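PDB 5OHU: soluble lytic murein transglycosylase from Pseudomonas aeruginosa, which turns over cell-wall peptidoglycan as a lytic transglycosylase, acting on its glycan strands both from their ends and within them. Local coordinates for residues A77-V82 against L100-L105; S216-P221 against L245-R250. All coordinates share one frame; numbering follows the deposited sequence.

How the interactions relate
Both contacts join consecutive helices in the helical, ring-shaped superhelix characteristic of Slt70-like enzymes, but in separate parts of it: their centres lie about 47 Å apart, their nearest atoms about 29 Å, and interaction 1 closes along the chain before interaction 2 opens. Interaction 1 is the more buried, with an indole laid against a valine and one water joining the ring to the start of the facing helix. Interaction 2 is only partly buried and pairs the end of a helix, rather than its beginning, with a helix: a proline packs on an aliphatic arginine stem, whose charged end has its clear hydrogen bonds outside the two segments. The two share no helix.

Interaction 1: A77-V82 against L100-L105; sequences ASNEEV and LRWLRL
Apolar contact between 77-82 and 100-105 rests on Val82 and Trp102. One methyl, Val82 CG1, lies over one face of the indole, 3.5 Å from Trp102 CD2, and makes a CH-pi contact with the five-membered ring at 3.6 Å from Val82 CG1 to the Trp102 ring centroid, 18° off the normal. With CG1 anti to the backbone N (chi1 -180°), Val82 places this methyl over the ring, while CG2 reaches toward Trp102 NE1. Asn79 comes to the indole edge instead, OD1 4.0 Å from Trp102 CZ2, its amide plane perpendicular to the ring.

Polar linkage runs through one water in the plane of the indole. It accepts from Trp102 NE1 at 2.8 Å and can donate to either Ala77 O, 3.0 Å away, or Asn79 OD1, with more acceptors around it than protons. The buried indole N-H is thereby satisfied, and the ring is linked to the residues on either side of the N-cap of the facing helix. That helix is capped by Ser78, whose OG accepts from Glu81 N at 3.0 Å. Asn79 ND2 bonds to Asp111, holding the amide at its other end.

The contact thus joins the start of helix 79-88 to the middle of helix 95-108. Helix 112-118 closes in through Thr114, which touches both Asn79 and Trp102, and through Tyr118, edge-to-face with the indole.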
loop_
_atom_site.group_PDB
_atom_site.type_symbol
_atom_site.label_atom_id
_atom_site.label_comp_id
_atom_site.label_asym_id
_atom_site.label_seq_id
_atom_site.Cartn_x
_atom_site.Cartn_y
_atom_site.Cartn_z
ATOM N N ALA A 77 18.775 34.311 5.486
ATOM C CA ALA A 77 19.965 33.693 4.918
ATOM C C ALA A 77 20.148 34.086 3.454
ATOM O O ALA A 77 19.183 34.168 2.692
ATOM C CB ALA A 77 19.886 32.172 5.055
ATOM N N SER A 78 21.396 34.321 3.063
ATOM C CA SER A 78 21.688 34.635 1.675
ATOM C C SER A 78 21.382 33.440 0.769
ATOM O O SER A 78 21.398 32.281 1.200
ATOM C CB SER A 78 23.151 35.007 1.514
ATOM O OG SER A 78 23.955 33.872 1.789
ATOM N N ASN A 79 21.108 33.739 -0.510
ATOM C CA ASN A 79 21.016 32.689 -1.526
ATOM C C ASN A 79 22.274 31.838 -1.533
ATOM O O ASN A 79 22.206 30.610 -1.664
ATOM C CB ASN A 79 20.827 33.288 -2.919
ATOM C CG ASN A 79 19.438 33.831 -3.159
ATOM O OD1 ASN A 79 18.629 33.977 -2.238
ATOM N ND2 ASN A 79 19.157 34.155 -4.423
ATOM N N GLU A 80 23.432 32.488 -1.393
ATOM C CA GLU A 80 24.711 31.789 -1.430
ATOM C C GLU A 80 24.787 30.709 -0.358
ATOM O O GLU A 80 25.183 29.570 -0.633
ATOM C CB GLU A 80 25.855 32.795 -1.262
ATOM C CG GLU A 80 26.039 33.753 -2.447
ATOM C CD GLU A 80 24.957 34.857 -2.524
ATOM O OE1 GLU A 80 24.215 35.078 -1.529
ATOM O OE2 GLU A 80 24.871 35.532 -3.580
ATOM N N GLU A 81 24.417 31.053 0.877
ATOM C CA GLU A 81 24.520 30.082 1.958
ATOM C C GLU A 81 23.540 28.935 1.759
ATOM O O GLU A 81 23.907 27.768 1.913
ATOM C CB GLU A 81 24.286 30.752 3.308
ATOM C CG GLU A 81 24.623 29.836 4.461
ATOM C CD GLU A 81 24.370 30.465 5.825
ATOM O OE1 GLU A 81 23.957 31.646 5.877
ATOM O OE2 GLU A 81 24.578 29.763 6.840
ATOM N N VAL A 82 22.286 29.244 1.423
ATOM C CA VAL A 82 21.287 28.187 1.250
ATOM C C VAL A 82 21.677 27.278 0.097
ATOM O O VAL A 82 21.659 26.049 0.224
ATOM C CB VAL A 82 19.883 28.775 1.027
ATOM C CG1 VAL A 82 18.866 27.647 0.852
ATOM C CG2 VAL A 82 19.487 29.672 2.182
ATOM N N LEU A 100 11.137 23.418 0.363
ATOM C CA LEU A 100 9.785 23.959 0.379
ATOM C C LEU A 100 9.761 25.351 0.995
ATOM O O LEU A 100 9.255 26.309 0.391
ATOM C CB LEU A 100 8.861 23.016 1.149
ATOM C CG LEU A 100 7.454 23.533 1.404
ATOM C CD1 LEU A 100 6.719 23.708 0.100
ATOM C CD2 LEU A 100 6.701 22.574 2.344
ATOM N N ARG A 101 10.339 25.483 2.187
ATOM C CA ARG A 101 10.339 26.758 2.897
ATOM C C ARG A 101 11.109 27.833 2.140
ATOM O O ARG A 101 10.642 28.967 1.999
ATOM C CB ARG A 101 10.946 26.559 4.274
ATOM C CG ARG A 101 9.955 26.100 5.257
ATOM C CD ARG A 101 10.620 25.342 6.343
ATOM N NE ARG A 101 9.593 24.683 7.133
ATOM C CZ ARG A 101 9.839 23.826 8.107
ATOM N NH1 ARG A 101 11.092 23.513 8.387
ATOM N NH2 ARG A 101 8.825 23.281 8.761
ATOM N N TRP A 102 12.296 27.496 1.651
ATOM C CA TRP A 102 13.086 28.475 0.913
ATOM C C TRP A 102 12.397 28.889 -0.387
ATOM O O TRP A 102 12.258 30.086 -0.668
ATOM C CB TRP A 102 14.468 27.913 0.645
ATOM C CG TRP A 102 15.389 28.896 0.090
ATOM C CD1 TRP A 102 15.638 30.144 0.567
ATOM C CD2 TRP A 102 16.210 28.731 -1.067
ATOM N NE1 TRP A 102 16.557 30.776 -0.233
ATOM C CE2 TRP A 102 16.931 29.923 -1.238
ATOM C CE3 TRP A 102 16.394 27.689 -1.980
ATOM C CZ2 TRP A 102 17.835 30.106 -2.281
ATOM C CZ3 TRP A 102 17.292 27.864 -3.004
ATOM C CH2 TRP A 102 18.006 29.062 -3.147
ATOM N N LEU A 103 11.945 27.913 -1.191
ATOM C CA LEU A 103 11.294 28.245 -2.464
ATOM C C LEU A 103 10.063 29.118 -2.241
ATOM O O LEU A 103 9.767 30.009 -3.048
ATOM C CB LEU A 103 10.921 26.971 -3.239
ATOM C CG LEU A 103 12.001 26.215 -4.057
ATOM C CD1 LEU A 103 12.230 26.833 -5.411
ATOM C CD2 LEU A 103 13.334 26.218 -3.344
ATOM N N ARG A 104 9.345 28.882 -1.145
ATOM C CA ARG A 104 8.245 29.758 -0.748
ATOM C C ARG A 104 8.731 31.196 -0.547
ATOM O O ARG A 104 8.177 32.147 -1.122
ATOM C CB ARG A 104 7.625 29.186 0.526
ATOM C CG ARG A 104 6.291 29.695 0.939
ATOM C CD ARG A 104 5.961 29.140 2.331
ATOM N NE ARG A 104 5.384 27.797 2.310
ATOM C CZ ARG A 104 5.623 26.865 3.233
ATOM N NH1 ARG A 104 6.458 27.115 4.239
ATOM N NH2 ARG A 104 5.034 25.679 3.153
ATOM N N LEU A 105 9.791 31.376 0.246
ATOM C CA LEU A 105 10.402 32.696 0.370
ATOM C C LEU A 105 10.787 33.274 -0.992
ATOM O O LEU A 105 10.489 34.439 -1.290
ATOM C CB LEU A 105 11.623 32.627 1.282
ATOM C CG LEU A 105 11.326 32.369 2.765
ATOM C CD1 LEU A 105 12.627 32.284 3.545
ATOM C CD2 LEU A 105 10.411 33.447 3.358
HETATM O O HOH W 1 17.937 33.221 0.078
#

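Interaction 2: S216-P221 against L245-R250; sequences SVAQNP and LRRLAR
This contact belongs to a pair of consecutive helices, joined by a long loop, in the all-helical superhelix: the C-terminal end of helix 208-219 and the residues just after it pack against helix 235-251. Asn220 is the first residue to leave helical geometry, and Pro221 directly after it turns its ring toward the opposite helix, where the backbones come nearest, 5.7 Å between Pro221 CA and Leu248 CA.

The proline ring meets two neighbouring residues of that helix. Its CG sits 3.5 Å from Arg247 CG, the ring crossing the aliphatic stem at about a right angle, while Pro221 CB lies 4.0 Å from Leu248 CB. Only the methylene part of the arginine is used here. Arg247 leaves its helix with CG anti to the backbone N (chi1 176°), then bends at chi2 and chi3 (73° and 39°), which brings the guanidinium back beside the last turn of helix 208-219. There Arg247 NH1 stands 2.8 Å from Ala218 O, which lies oblique to the guanidinium plane, and Ala218 CB lies 4.0 Å from the same Arg247 NH1.

The firmer polar hold on the arginine comes from outside, where Arg247 NH2 donates to Ala189 O; Tyr194 OH makes a weak hydrogen bond with NH1. The guanidinium therefore reaches from helix 235-251 to the end of helix 178-190 and the start of helix 194-201. On the Leu248 side, Lys255 and Leu259 of helix 253-263 continue the packing.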
loop_
_atom_site.group_PDB
_atom_site.type_symbol
_atom_site.label_atom_id
_atom_site.label_comp_id
_atom_site.label_asym_id
_atom_site.label_seq_id
_atom_site.Cartn_x
_atom_site.Cartn_y
_atom_site.Cartn_z
ATOM N N SER A 216 -26.209 15.671 -3.777
ATOM C CA SER A 216 -27.220 14.870 -3.087
ATOM C C SER A 216 -27.134 13.395 -3.465
ATOM O O SER A 216 -27.231 12.517 -2.602
ATOM C CB SER A 216 -28.610 15.409 -3.403
ATOM O OG SER A 216 -29.591 14.659 -2.698
ATOM N N VAL A 217 -26.950 13.108 -4.752
ATOM C CA VAL A 217 -26.857 11.727 -5.202
ATOM C C VAL A 217 -25.565 11.091 -4.711
ATOM O O VAL A 217 -25.535 9.906 -4.364
ATOM C CB VAL A 217 -26.983 11.671 -6.738
ATOM C CG1 VAL A 217 -26.539 10.324 -7.292
ATOM C CG2 VAL A 217 -28.414 11.994 -7.156
ATOM N N ALA A 218 -24.466 11.853 -4.690
ATOM C CA ALA A 218 -23.223 11.286 -4.174
ATOM C C ALA A 218 -23.379 10.905 -2.709
ATOM O O ALA A 218 -22.849 9.881 -2.269
ATOM C CB ALA A 218 -22.059 12.263 -4.361
ATOM N N GLN A 219 -24.140 11.689 -1.945
ATOM C CA GLN A 219 -24.296 11.383 -0.525
ATOM C C GLN A 219 -25.231 10.198 -0.297
ATOM O O GLN A 219 -24.998 9.400 0.611
ATOM C CB GLN A 219 -24.763 12.620 0.236
ATOM C CG GLN A 219 -23.894 13.842 -0.046
ATOM C CD GLN A 219 -24.311 15.069 0.719
ATOM O OE1 GLN A 219 -25.334 15.687 0.429
ATOM N NE2 GLN A 219 -23.466 15.487 1.642
ATOM N N ASN A 220 -26.293 10.083 -1.100
ATOM C CA ASN A 220 -27.247 8.970 -1.037
ATOM C C ASN A 220 -27.661 8.576 -2.446
ATOM O O ASN A 220 -28.672 9.067 -2.978
ATOM C CB ASN A 220 -28.496 9.334 -0.243
ATOM C CG ASN A 220 -29.541 8.186 -0.237
ATOM O OD1 ASN A 220 -30.723 8.405 0.047
ATOM N ND2 ASN A 220 -29.099 6.973 -0.551
ATOM N N PRO A 221 -26.926 7.650 -3.061
ATOM C CA PRO A 221 -27.230 7.286 -4.449
ATOM C C PRO A 221 -28.477 6.429 -4.597
ATOM O O PRO A 221 -28.949 6.260 -5.725
ATOM C CB PRO A 221 -25.992 6.514 -4.897
ATOM C CG PRO A 221 -25.333 6.078 -3.646
ATOM C CD PRO A 221 -25.672 7.054 -2.578
ATOM N N LEU A 245 -24.556 5.620 -9.788
ATOM C CA LEU A 245 -24.505 4.173 -9.984
ATOM C C LEU A 245 -23.152 3.604 -9.595
ATOM O O LEU A 245 -23.079 2.505 -9.036
ATOM C CB LEU A 245 -24.840 3.791 -11.421
ATOM C CG LEU A 245 -26.249 4.172 -11.838
ATOM C CD1 LEU A 245 -26.377 4.244 -13.350
ATOM C CD2 LEU A 245 -27.191 3.160 -11.251
ATOM N N ARG A 246 -22.073 4.338 -9.868
ATOM C CA ARG A 246 -20.749 3.866 -9.459
ATOM C C ARG A 246 -20.640 3.818 -7.945
ATOM O O ARG A 246 -20.070 2.875 -7.382
ATOM C CB ARG A 246 -19.654 4.761 -10.049
ATOM C CG ARG A 246 -19.005 4.164 -11.304
ATOM C CD ARG A 246 -18.922 5.154 -12.441
ATOM N NE ARG A 246 -18.445 6.463 -12.003
ATOM C CZ ARG A 246 -18.737 7.614 -12.608
ATOM N NH1 ARG A 246 -19.515 7.625 -13.691
ATOM N NH2 ARG A 246 -18.252 8.748 -12.115
ATOM N N ARG A 247 -21.180 4.831 -7.271
ATOM C CA ARG A 247 -21.193 4.826 -5.814
ATOM C C ARG A 247 -22.058 3.682 -5.301
ATOM O O ARG A 247 -21.618 2.877 -4.471
ATOM C CB ARG A 247 -21.693 6.186 -5.311
ATOM C CG ARG A 247 -21.858 6.336 -3.794
ATOM C CD ARG A 247 -20.539 6.436 -3.011
ATOM N NE ARG A 247 -19.500 7.234 -3.667
ATOM C CZ ARG A 247 -19.333 8.546 -3.492
ATOM N NH1 ARG A 247 -20.145 9.225 -2.700
ATOM N NH2 ARG A 247 -18.338 9.181 -4.105
ATOM N N LEU A 248 -23.278 3.566 -5.832
ATOM C CA LEU A 248 -24.207 2.536 -5.379
ATOM C C LEU A 248 -23.650 1.138 -5.581
ATOM O O LEU A 248 -23.960 0.220 -4.806
ATOM C CB LEU A 248 -25.534 2.687 -6.132
ATOM C CG LEU A 248 -26.749 1.876 -5.705
ATOM C CD1 LEU A 248 -27.133 2.213 -4.263
ATOM C CD2 LEU A 248 -27.909 2.153 -6.677
ATOM N N ALA A 249 -22.849 0.944 -6.627
ATOM C CA ALA A 249 -22.298 -0.380 -6.886
ATOM C C ALA A 249 -21.436 -0.892 -5.738
ATOM O O ALA A 249 -21.281 -2.104 -5.593
ATOM C CB ALA A 249 -21.475 -0.360 -8.169
ATOM N N ARG A 250 -20.888 0.002 -4.909
ATOM C CA ARG A 250 -19.998 -0.439 -3.840
ATOM C C ARG A 250 -20.741 -1.285 -2.813
ATOM O O ARG A 250 -20.217 -2.300 -2.341
ATOM C CB ARG A 250 -19.337 0.772 -3.178
ATOM C CG ARG A 250 -18.407 0.437 -2.008
ATOM C CD ARG A 250 -17.498 1.618 -1.655
ATOM N NE ARG A 250 -17.111 1.630 -0.244
ATOM C CZ ARG A 250 -17.751 2.321 0.694
ATOM N NH1 ARG A 250 -18.807 3.056 0.368
ATOM N NH2 ARG A 250 -17.338 2.282 1.954
#